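Long-range contacts in fatty acid binding protein homolog (Echinococcus granulosus, PDB 1O8V), which binds long-chain fatty acids inside a beta-barrel and has been implicated in the acquisition, storage and transport of lipids that the parasite largely cannot make itself: residues M33-I42 with K52-K60; K100-R108 with K116-V124. All blocks are in the same frame, centred on the assembly; numbering follows the deposited sequence.

Contact 1 (M33-I42 with K52-K60); sequences MGNLVKPNLI and KMRSESTFK. With PLM (palmitic acid), chain B.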
loop_
_atom_site.group_PDB
_atom_site.type_symbol
_atom_site.label_atom_id
_atom_site.label_comp_id
_atom_site.label_asym_id
_atom_site.label_seq_id
_atom_site.Cartn_x
_atom_site.Cartn_y
_atom_site.Cartn_z
ATOM N N MET A 33 -5.008 6.166 -14.881
ATOM C CA MET A 33 -4.442 4.824 -14.742
ATOM C C MET A 33 -4.731 4.254 -13.359
ATOM O O MET A 33 -5.182 3.120 -13.230
ATOM C CB MET A 33 -2.937 4.865 -14.961
ATOM C CG MET A 33 -2.249 3.516 -14.776
ATOM S SD MET A 33 -2.386 2.362 -16.157
ATOM C CE MET A 33 -3.092 3.390 -17.506
ATOM N N GLY A 34 -4.480 5.039 -12.321
ATOM C CA GLY A 34 -4.633 4.575 -10.958
ATOM C C GLY A 34 -6.052 4.140 -10.638
ATOM O O GLY A 34 -6.252 3.249 -9.817
ATOM N N ASN A 35 -7.030 4.761 -11.289
ATOM C CA ASN A 35 -8.431 4.461 -11.039
ATOM C C ASN A 35 -8.889 3.192 -11.787
ATOM O O ASN A 35 -9.933 2.604 -11.447
ATOM C CB ASN A 35 -9.307 5.677 -11.415
ATOM C CG ASN A 35 -9.233 6.818 -10.375
ATOM O OD1 ASN A 35 -9.252 6.559 -9.172
ATOM N ND2 ASN A 35 -9.179 8.087 -10.840
ATOM N N LEU A 36 -8.131 2.806 -12.802
ATOM C CA LEU A 36 -8.460 1.649 -13.641
ATOM C C LEU A 36 -7.871 0.350 -13.076
ATOM O O LEU A 36 -8.503 -0.716 -13.114
ATOM C CB LEU A 36 -7.951 1.856 -15.092
ATOM C CG LEU A 36 -8.789 2.631 -16.114
ATOM C CD1 LEU A 36 -7.991 2.926 -17.377
ATOM C CD2 LEU A 36 -10.087 1.906 -16.445
ATOM N N VAL A 37 -6.654 0.430 -12.557
ATOM C CA VAL A 37 -5.882 -0.789 -12.305
ATOM C C VAL A 37 -6.301 -1.529 -11.038
ATOM O O VAL A 37 -6.803 -0.954 -10.063
ATOM C CB VAL A 37 -4.353 -0.529 -12.331
ATOM C CG1 VAL A 37 -3.926 0.085 -13.667
ATOM C CG2 VAL A 37 -3.908 0.317 -11.172
ATOM N N LYS A 38 -6.123 -2.845 -11.091
ATOM C CA LYS A 38 -6.473 -3.755 -10.006
ATOM C C LYS A 38 -5.227 -4.587 -9.725
ATOM O O LYS A 38 -5.053 -5.685 -10.286
ATOM C CB LYS A 38 -7.646 -4.650 -10.396
ATOM C CG LYS A 38 -8.906 -3.911 -10.788
ATOM C CD LYS A 38 -9.991 -4.869 -11.283
ATOM C CE LYS A 38 -11.083 -4.132 -12.025
ATOM N NZ LYS A 38 -12.345 -4.926 -12.086
ATOM N N PRO A 39 -4.345 -4.090 -8.875
ATOM C CA PRO A 39 -3.062 -4.754 -8.676
ATOM C C PRO A 39 -3.150 -6.006 -7.846
ATOM O O PRO A 39 -4.134 -6.263 -7.146
ATOM C CB PRO A 39 -2.220 -3.706 -7.941
ATOM C CG PRO A 39 -3.173 -2.872 -7.253
ATOM C CD PRO A 39 -4.447 -2.870 -8.055
ATOM N N ASN A 40 -2.080 -6.783 -7.929
ATOM C CA ASN A 40 -1.792 -7.831 -6.973
ATOM C C ASN A 40 -0.870 -7.256 -5.903
ATOM O O ASN A 40 -0.249 -6.199 -6.067
ATOM C CB ASN A 40 -1.121 -9.027 -7.649
ATOM C CG ASN A 40 -2.038 -9.755 -8.616
ATOM O OD1 ASN A 40 -3.251 -9.853 -8.404
ATOM N ND2 ASN A 40 -1.455 -10.295 -9.688
ATOM N N LEU A 41 -0.847 -7.895 -4.755
ATOM C CA LEU A 41 0.095 -7.566 -3.722
ATOM C C LEU A 41 0.706 -8.872 -3.277
ATOM O O LEU A 41 -0.016 -9.792 -2.900
ATOM C CB LEU A 41 -0.616 -6.908 -2.545
ATOM C CG LEU A 41 0.224 -6.693 -1.299
ATOM C CD1 LEU A 41 1.288 -5.678 -1.586
ATOM C CD2 LEU A 41 -0.625 -6.224 -0.149
ATOM N N ILE A 42 2.024 -8.970 -3.363
ATOM C CA ILE A 42 2.747 -10.164 -2.925
ATOM C C ILE A 42 3.636 -9.790 -1.746
ATOM O O ILE A 42 4.507 -8.942 -1.873
ATOM C CB ILE A 42 3.604 -10.739 -4.066
ATOM C CG1 ILE A 42 2.746 -10.976 -5.301
ATOM C CG2 ILE A 42 4.248 -12.042 -3.623
ATOM C CD1 ILE A 42 3.511 -11.021 -6.583
ATOM N N LYS A 52 9.421 -8.220 1.953
ATOM C CA LYS A 52 9.182 -7.484 0.704
ATOM C C LYS A 52 7.697 -7.402 0.420
ATOM O O LYS A 52 6.969 -8.365 0.639
ATOM C CB LYS A 52 9.895 -8.183 -0.464
ATOM C CG LYS A 52 9.750 -7.508 -1.809
ATOM C CD LYS A 52 10.304 -8.384 -2.924
ATOM C CE LYS A 52 11.824 -8.436 -2.922
ATOM N NZ LYS A 52 12.294 -8.856 -4.273
ATOM N N MET A 53 7.230 -6.240 -0.049
ATOM C CA MET A 53 5.922 -6.132 -0.690
ATOM C C MET A 53 6.132 -5.786 -2.145
ATOM O O MET A 53 6.859 -4.836 -2.448
ATOM C CB MET A 53 5.058 -5.041 -0.036
ATOM C CG MET A 53 4.543 -5.418 1.313
ATOM S SD MET A 53 3.305 -4.197 1.963
ATOM C CE MET A 53 4.383 -2.818 2.393
ATOM N N ARG A 54 5.510 -6.565 -3.024
ATOM C CA ARG A 54 5.554 -6.366 -4.476
ATOM C C ARG A 54 4.131 -6.157 -4.994
ATOM O O ARG A 54 3.203 -6.857 -4.595
ATOM C CB ARG A 54 6.212 -7.574 -5.179
ATOM C CG ARG A 54 6.264 -7.478 -6.717
ATOM C CD ARG A 54 7.042 -8.622 -7.370
ATOM N NE ARG A 54 8.508 -8.465 -7.313
ATOM C CZ ARG A 54 9.368 -9.459 -7.565
ATOM N NH1 ARG A 54 8.936 -10.657 -7.928
ATOM N NH2 ARG A 54 10.682 -9.272 -7.467
ATOM N N SER A 55 3.950 -5.150 -5.832
ATOM C CA SER A 55 2.668 -4.845 -6.437
ATOM C C SER A 55 2.818 -4.921 -7.941
ATOM O O SER A 55 3.656 -4.215 -8.512
ATOM C CB SER A 55 2.202 -3.458 -6.003
ATOM O OG SER A 55 0.949 -3.134 -6.575
ATOM N N GLU A 56 2.024 -5.794 -8.566
ATOM C CA GLU A 56 2.052 -6.051 -10.005
ATOM C C GLU A 56 0.760 -5.541 -10.628
ATOM O O GLU A 56 -0.324 -5.859 -10.157
ATOM C CB GLU A 56 2.165 -7.561 -10.272
ATOM C CG GLU A 56 3.448 -8.216 -9.769
ATOM C CD GLU A 56 3.479 -9.721 -10.015
ATOM O OE1 GLU A 56 2.404 -10.359 -9.970
ATOM O OE2 GLU A 56 4.583 -10.249 -10.269
ATOM N N SER A 57 0.875 -4.746 -11.685
ATOM C CA SER A 57 -0.291 -4.299 -12.453
ATOM C C SER A 57 0.117 -3.906 -13.874
ATOM O O SER A 57 1.304 -3.830 -14.196
ATOM C CB SER A 57 -1.001 -3.135 -11.763
ATOM O OG SER A 57 -0.320 -1.904 -11.954
ATOM N N THR A 58 -0.877 -3.637 -14.709
ATOM C CA THR A 58 -0.607 -3.172 -16.060
ATOM C C THR A 58 0.197 -1.858 -16.072
ATOM O O THR A 58 0.928 -1.587 -17.014
ATOM C CB THR A 58 -1.924 -3.048 -16.863
ATOM O OG1 THR A 58 -1.621 -2.758 -18.232
ATOM C CG2 THR A 58 -2.757 -1.875 -16.393
ATOM N N PHE A 59 0.107 -1.071 -15.004
ATOM C CA PHE A 59 0.907 0.159 -14.886
ATOM C C PHE A 59 2.420 -0.114 -14.809
ATOM O O PHE A 59 3.203 0.403 -15.608
ATOM C CB PHE A 59 0.433 0.933 -13.653
ATOM C CG PHE A 59 1.026 2.307 -13.501
ATOM C CD1 PHE A 59 1.345 3.097 -14.601
ATOM C CD2 PHE A 59 1.228 2.823 -12.228
ATOM C CE1 PHE A 59 1.884 4.382 -14.424
ATOM C CE2 PHE A 59 1.758 4.095 -12.049
ATOM C CZ PHE A 59 2.080 4.872 -13.142
ATOM N N LYS A 60 2.819 -0.931 -13.843
ATOM C CA LYS A 60 4.233 -1.276 -13.630
ATOM C C LYS A 60 4.317 -2.274 -12.481
ATOM O O LYS A 60 3.328 -2.516 -11.785
ATOM C CB LYS A 60 5.084 -0.033 -13.282
ATOM C CG LYS A 60 4.454 0.906 -12.246
ATOM C CD LYS A 60 5.416 2.063 -11.830
ATOM C CE LYS A 60 5.231 3.316 -12.669
ATOM N NZ LYS A 60 5.819 4.554 -12.048
HETATM C C1 PLM B . -2.740 -0.460 -1.410
HETATM O O1 PLM B . -3.741 -0.913 -2.091
HETATM O O2 PLM B . -1.903 -1.350 -0.916
HETATM C C2 PLM B . -2.602 1.048 -1.216
HETATM C C3 PLM B . -1.250 1.584 -1.660
HETATM C C4 PLM B . -1.295 3.114 -1.615
HETATM C C5 PLM B . 0.074 3.701 -1.937
HETATM C C6 PLM B . 0.133 5.228 -1.778
HETATM C C7 PLM B . -0.762 6.042 -2.716
HETATM C C8 PLM B . -0.009 6.387 -3.977
HETATM C C9 PLM B . -0.850 7.059 -5.051
HETATM C CA PLM B . -0.307 6.708 -6.424
HETATM C CB PLM B . -1.338 6.133 -7.358
HETATM C CC PLM B . -0.775 5.664 -8.699
HETATM C CD PLM B . -1.496 4.429 -9.193
HETATM C CE PLM B . -0.763 3.119 -8.959
HETATM C CF PLM B . -1.644 1.937 -9.356
HETATM C CG PLM B . -0.991 0.574 -9.145
#

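Contact 2 (K100-R108 with K116-V124); sequences KTKVTYIER and KATVKVDEV. With PLM (palmitic acid), chain B.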
loop_
_atom_site.group_PDB
_atom_site.type_symbol
_atom_site.label_atom_id
_atom_site.label_comp_id
_atom_site.label_asym_id
_atom_site.label_seq_id
_atom_site.Cartn_x
_atom_site.Cartn_y
_atom_site.Cartn_z
ATOM N N LYS A 100 6.820 15.062 2.406
ATOM C CA LYS A 100 7.252 16.420 2.836
ATOM C C LYS A 100 6.158 17.477 2.696
ATOM O O LYS A 100 6.318 18.616 3.204
ATOM C CB LYS A 100 8.542 16.908 2.155
ATOM C CG LYS A 100 9.731 16.003 2.276
ATOM C CD LYS A 100 10.864 16.543 1.383
ATOM C CE LYS A 100 12.190 15.821 1.587
ATOM N NZ LYS A 100 12.767 15.366 0.277
ATOM N N THR A 101 5.073 17.137 2.000
ATOM C CA THR A 101 3.881 17.977 1.966
ATOM C C THR A 101 2.731 17.293 2.697
ATOM O O THR A 101 2.035 17.932 3.494
ATOM C CB THR A 101 3.462 18.269 0.530
ATOM O OG1 THR A 101 4.477 19.069 -0.116
ATOM C CG2 THR A 101 2.173 19.122 0.481
ATOM N N LYS A 102 2.507 16.016 2.354
ATOM C CA LYS A 102 1.484 15.175 2.956
ATOM C C LYS A 102 2.093 13.930 3.552
ATOM O O LYS A 102 3.052 13.390 3.010
ATOM C CB LYS A 102 0.484 14.733 1.897
ATOM C CG LYS A 102 -0.281 15.835 1.215
ATOM C CD LYS A 102 -1.133 16.617 2.172
ATOM C CE LYS A 102 -1.987 17.642 1.445
ATOM N NZ LYS A 102 -2.715 18.529 2.407
ATOM N N VAL A 103 1.477 13.437 4.619
ATOM C CA VAL A 103 1.774 12.104 5.121
ATOM C C VAL A 103 0.584 11.235 4.735
ATOM O O VAL A 103 -0.564 11.581 5.007
ATOM C CB VAL A 103 2.007 12.070 6.642
ATOM C CG1 VAL A 103 2.310 10.661 7.107
ATOM C CG2 VAL A 103 3.129 12.982 7.043
ATOM N N THR A 104 0.882 10.114 4.093
ATOM C CA THR A 104 -0.118 9.110 3.768
ATOM C C THR A 104 -0.048 8.025 4.827
ATOM O O THR A 104 1.038 7.525 5.114
ATOM C CB THR A 104 0.131 8.498 2.395
ATOM O OG1 THR A 104 0.125 9.518 1.384
ATOM C CG2 THR A 104 -0.976 7.524 2.034
ATOM N N TYR A 105 -1.195 7.665 5.396
ATOM C CA TYR A 105 -1.298 6.614 6.394
ATOM C C TYR A 105 -2.060 5.453 5.777
ATOM O O TYR A 105 -3.225 5.579 5.413
ATOM C CB TYR A 105 -2.011 7.104 7.652
ATOM C CG TYR A 105 -1.318 8.229 8.360
ATOM C CD1 TYR A 105 -0.276 7.992 9.238
ATOM C CD2 TYR A 105 -1.713 9.539 8.163
ATOM C CE1 TYR A 105 0.343 9.032 9.895
ATOM C CE2 TYR A 105 -1.102 10.592 8.832
ATOM C CZ TYR A 105 -0.068 10.336 9.685
ATOM O OH TYR A 105 0.525 11.391 10.320
ATOM N N ILE A 106 -1.396 4.318 5.684
ATOM C CA ILE A 106 -1.987 3.089 5.171
ATOM C C ILE A 106 -2.106 2.122 6.350
ATOM O O ILE A 106 -1.193 1.986 7.155
ATOM C CB ILE A 106 -1.106 2.468 4.050
ATOM C CG1 ILE A 106 -0.805 3.506 2.974
ATOM C CG2 ILE A 106 -1.773 1.243 3.477
ATOM C CD1 ILE A 106 0.326 3.097 2.042
ATOM N N GLU A 107 -3.256 1.461 6.467
ATOM C CA GLU A 107 -3.456 0.407 7.460
ATOM C C GLU A 107 -3.917 -0.814 6.694
ATOM O O GLU A 107 -4.868 -0.715 5.929
ATOM C CB GLU A 107 -4.518 0.797 8.505
ATOM C CG GLU A 107 -4.239 2.047 9.341
ATOM C CD GLU A 107 -5.495 2.655 10.011
ATOM O OE1 GLU A 107 -6.614 2.099 9.892
ATOM O OE2 GLU A 107 -5.376 3.731 10.673
ATOM N N ARG A 108 -3.268 -1.948 6.895
ATOM C CA ARG A 108 -3.708 -3.197 6.291
ATOM C C ARG A 108 -4.154 -4.144 7.383
ATOM O O ARG A 108 -3.450 -4.312 8.365
ATOM C CB ARG A 108 -2.583 -3.831 5.479
ATOM C CG ARG A 108 -2.183 -2.981 4.253
ATOM C CD ARG A 108 -1.052 -3.536 3.426
ATOM N NE ARG A 108 -0.811 -2.676 2.273
ATOM C CZ ARG A 108 0.139 -1.769 2.201
ATOM N NH1 ARG A 108 0.974 -1.561 3.196
ATOM N NH2 ARG A 108 0.209 -1.004 1.131
ATOM N N LYS A 116 -7.855 -5.831 3.835
ATOM C CA LYS A 116 -8.411 -4.503 3.623
ATOM C C LYS A 116 -7.328 -3.470 3.887
ATOM O O LYS A 116 -6.750 -3.425 4.972
ATOM C CB LYS A 116 -9.650 -4.228 4.497
ATOM C CG LYS A 116 -10.912 -4.902 3.999
ATOM C CD LYS A 116 -12.158 -4.154 4.493
ATOM C CE LYS A 116 -13.430 -4.696 3.836
ATOM N NZ LYS A 116 -13.765 -4.069 2.518
ATOM N N ALA A 117 -7.071 -2.639 2.884
ATOM C CA ALA A 117 -6.079 -1.567 2.987
ATOM C C ALA A 117 -6.800 -0.248 3.055
ATOM O O ALA A 117 -7.431 0.168 2.069
ATOM C CB ALA A 117 -5.167 -1.576 1.802
ATOM N N THR A 118 -6.729 0.412 4.198
ATOM C CA THR A 118 -7.295 1.757 4.360
ATOM C C THR A 118 -6.185 2.767 4.123
ATOM O O THR A 118 -5.127 2.642 4.708
ATOM C CB THR A 118 -7.834 1.908 5.777
ATOM O OG1 THR A 118 -8.873 0.943 5.998
ATOM C CG2 THR A 118 -8.487 3.276 6.006
ATOM N N VAL A 119 -6.443 3.741 3.269
ATOM C CA VAL A 119 -5.474 4.765 2.910
ATOM C C VAL A 119 -6.079 6.105 3.288
ATOM O O VAL A 119 -7.213 6.437 2.892
ATOM C CB VAL A 119 -5.174 4.741 1.394
ATOM C CG1 VAL A 119 -4.110 5.745 1.018
ATOM C CG2 VAL A 119 -4.791 3.344 0.963
ATOM N N LYS A 120 -5.319 6.880 4.048
ATOM C CA LYS A 120 -5.770 8.162 4.558
ATOM C C LYS A 120 -4.763 9.253 4.243
ATOM O O LYS A 120 -3.567 9.062 4.458
ATOM C CB LYS A 120 -5.983 8.091 6.055
ATOM C CG LYS A 120 -7.146 7.199 6.443
ATOM C CD LYS A 120 -7.447 7.314 7.913
ATOM C CE LYS A 120 -6.406 6.652 8.743
ATOM N NZ LYS A 120 -6.837 5.285 9.081
ATOM N N VAL A 121 -5.251 10.387 3.772
ATOM C CA VAL A 121 -4.447 11.604 3.592
ATOM C C VAL A 121 -5.326 12.727 4.097
ATOM O O VAL A 121 -6.441 12.901 3.589
ATOM C CB VAL A 121 -4.062 11.852 2.087
ATOM C CG1 VAL A 121 -3.263 13.151 1.935
ATOM C CG2 VAL A 121 -3.267 10.703 1.542
ATOM N N ASP A 122 -4.831 13.471 5.076
ATOM C CA ASP A 122 -5.710 14.416 5.796
ATOM C C ASP A 122 -6.997 13.678 6.210
ATOM O O ASP A 122 -6.906 12.616 6.792
ATOM C CB ASP A 122 -6.005 15.629 4.913
ATOM C CG ASP A 122 -4.759 16.309 4.389
ATOM O OD1 ASP A 122 -3.731 16.378 5.117
ATOM O OD2 ASP A 122 -4.734 16.823 3.267
ATOM N N GLU A 123 -8.165 14.240 5.891
ATOM C CA GLU A 123 -9.461 13.635 6.198
ATOM C C GLU A 123 -9.992 12.653 5.164
ATOM O O GLU A 123 -11.056 12.043 5.358
ATOM C CB GLU A 123 -10.500 14.739 6.422
ATOM C CG GLU A 123 -11.192 15.251 5.177
ATOM C CD GLU A 123 -10.381 16.181 4.300
ATOM O OE1 GLU A 123 -9.227 16.503 4.630
ATOM O OE2 GLU A 123 -10.939 16.633 3.264
ATOM N N VAL A 124 -9.277 12.500 4.050
ATOM C CA VAL A 124 -9.696 11.638 2.947
ATOM C C VAL A 124 -9.468 10.195 3.271
ATOM O O VAL A 124 -8.403 9.841 3.790
ATOM C CB VAL A 124 -8.929 11.987 1.654
ATOM C CG1 VAL A 124 -9.408 11.110 0.490
ATOM C CG2 VAL A 124 -9.084 13.469 1.304
HETATM C C1 PLM B . -2.740 -0.460 -1.410
HETATM O O1 PLM B . -3.741 -0.913 -2.091
HETATM O O2 PLM B . -1.903 -1.350 -0.916
HETATM C C2 PLM B . -2.602 1.048 -1.216
HETATM C C3 PLM B . -1.250 1.584 -1.660
HETATM C C4 PLM B . -1.295 3.114 -1.615
HETATM C C5 PLM B . 0.074 3.701 -1.937
HETATM C C6 PLM B . 0.133 5.228 -1.778
HETATM C C7 PLM B . -0.762 6.042 -2.716
HETATM C C8 PLM B . -0.009 6.387 -3.977
HETATM C C9 PLM B . -0.850 7.059 -5.051
HETATM C CA PLM B . -0.307 6.708 -6.424
HETATM C CB PLM B . -1.338 6.133 -7.358
HETATM C CC PLM B . -0.775 5.664 -8.699
HETATM C CD PLM B . -1.496 4.429 -9.193
HETATM C CE PLM B . -0.763 3.119 -8.959
HETATM C CF PLM B . -1.644 1.937 -9.356
HETATM C CG PLM B . -0.991 0.574 -9.145
HETATM O O HOH W 1 -2.464 12.805 6.475
HETATM O O HOH W 2 -5.136 4.268 7.251
#

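Contact 1 (M33-I42 with K52-K60)
The Phe59 ring is met obliquely by Met33, whose CG lies 3.6 Å from Phe59 CD1; Lys60 CE covers one ring face toward its rim, and the CD2 side of the ring approaches palmitate CE. The Met33 side chain projects from the helix with CG anti to the backbone N (chi1 177°), and the bends that follow bring SD to 5.0 Å from the centroid of the Phe59 ring, an oblique Met-aromatic contact. Beside this pair the two methyls of Val37 divide their work: CG1 touches Thr58 CG2 at 3.6 Å, while CG2 packs against palmitate CF at 3.3 Å. Phe59 and Val37, together with Gly34, pack around the tail of the fatty acid, consistent with the portal region between the helices and the strand turns in this family. Ser57 OG accepts from Phe59 N, an ST turn at the start of the loop that carries the ring.

Farther along, the two segments pair as antiparallel strands. Ile42 and Arg54 form a hydrogen-bonded pair: Ile42 N donates to Arg54 O at 2.7 Å and Arg54 N returns a bond to Ile42 O at 2.8 Å. On the same sheet face Ile42 CD1 rests against the Glu56 carboxylate, 3.6 Å from OE1. On the other face Leu41 CD1 reaches Met53 CB at 4.1 Å.

The segments belong to the hairpin 40-47/50-56. Strand 7-15 flanks its first strand, with Pro39 touching Met11; Pro39 and Leu41 also pack on Tyr130 of strand 124-132, and helix 28-36 leads into the hairpin through Val37-Pro39.

Contact 2 (K100-R108 with K116-V124)
Strands 103-108 and 116-121 run antiparallel at 166°, and the hydrogen-bonded pairs Tyr105-Lys120 and Glu107-Thr118 each exchange two backbone bonds, the straightest being Tyr105 N to Lys120 O (2.9 Å, 175° at the hydrogen). Toward the cavity, Thr104 CG2 meets Val119 CG1 at 3.7 Å, and the valine's other methyl, CG2, faces palmitate C2. Arg108 is extended from CG to NE, which carries its guanidinium to the carboxylate: NH2 donates to palmitate O2 at 3.0 Å, with the acceptor at the edge and in the guanidinium plane. Ile106 CG2 sits over the centre of one guanidinium face, and NH1 is held by His95, so the group's rotation is fixed by bonds at its edge and packing on its face.

The outer face is polar. Lys120, bent at its last two torsions, brings NZ within 2.7 Å of Glu107 OE2 in a salt bridge, arriving from above the carboxylate plane. Water 2 joins the same NZ to Tyr105 O. Where strand pairing frays, water 1 bridges Val103 O and Asp122 N. Lys102 NZ then forms a salt bridge with Asp122 OD2 at 2.8 Å through the syn lone pair, just past strand 116-121 in the type II' turn 121-124; Arg23 is a second partner of that oxygen.

The hairpin has strand 92-98 beside its first strand and strand 124-132 beside its second, with backbone hydrogen bonds between Ile106 and His95 and between Ala117 and Arg128. Helix 17-24 covers the open end of the hairpin, Leu24 touching Thr104 and Arg23 touching Val121.

Contact 1 closes before contact 2 opens along the chain, and their centres lie about 17 Å apart on opposite sides of the chain's centre. Each belongs to a hairpin of the same curled antiparallel sheet, 40-47/50-56 and 103-111/114-121, with strands 7-15 and 124-132 completing the path between them through the sheet. Across the interior they meet where Met53 CE packs 3.7 Å from Arg108 NH1. Both reach the palmitate: contact 1 touches its tail, contact 2 binds its carboxylate, to which Arg128 and Tyr130 also bond. The two hairpins therefore enclose the ligand from different walls, as expected of a fatty-acid-binding beta-barrel.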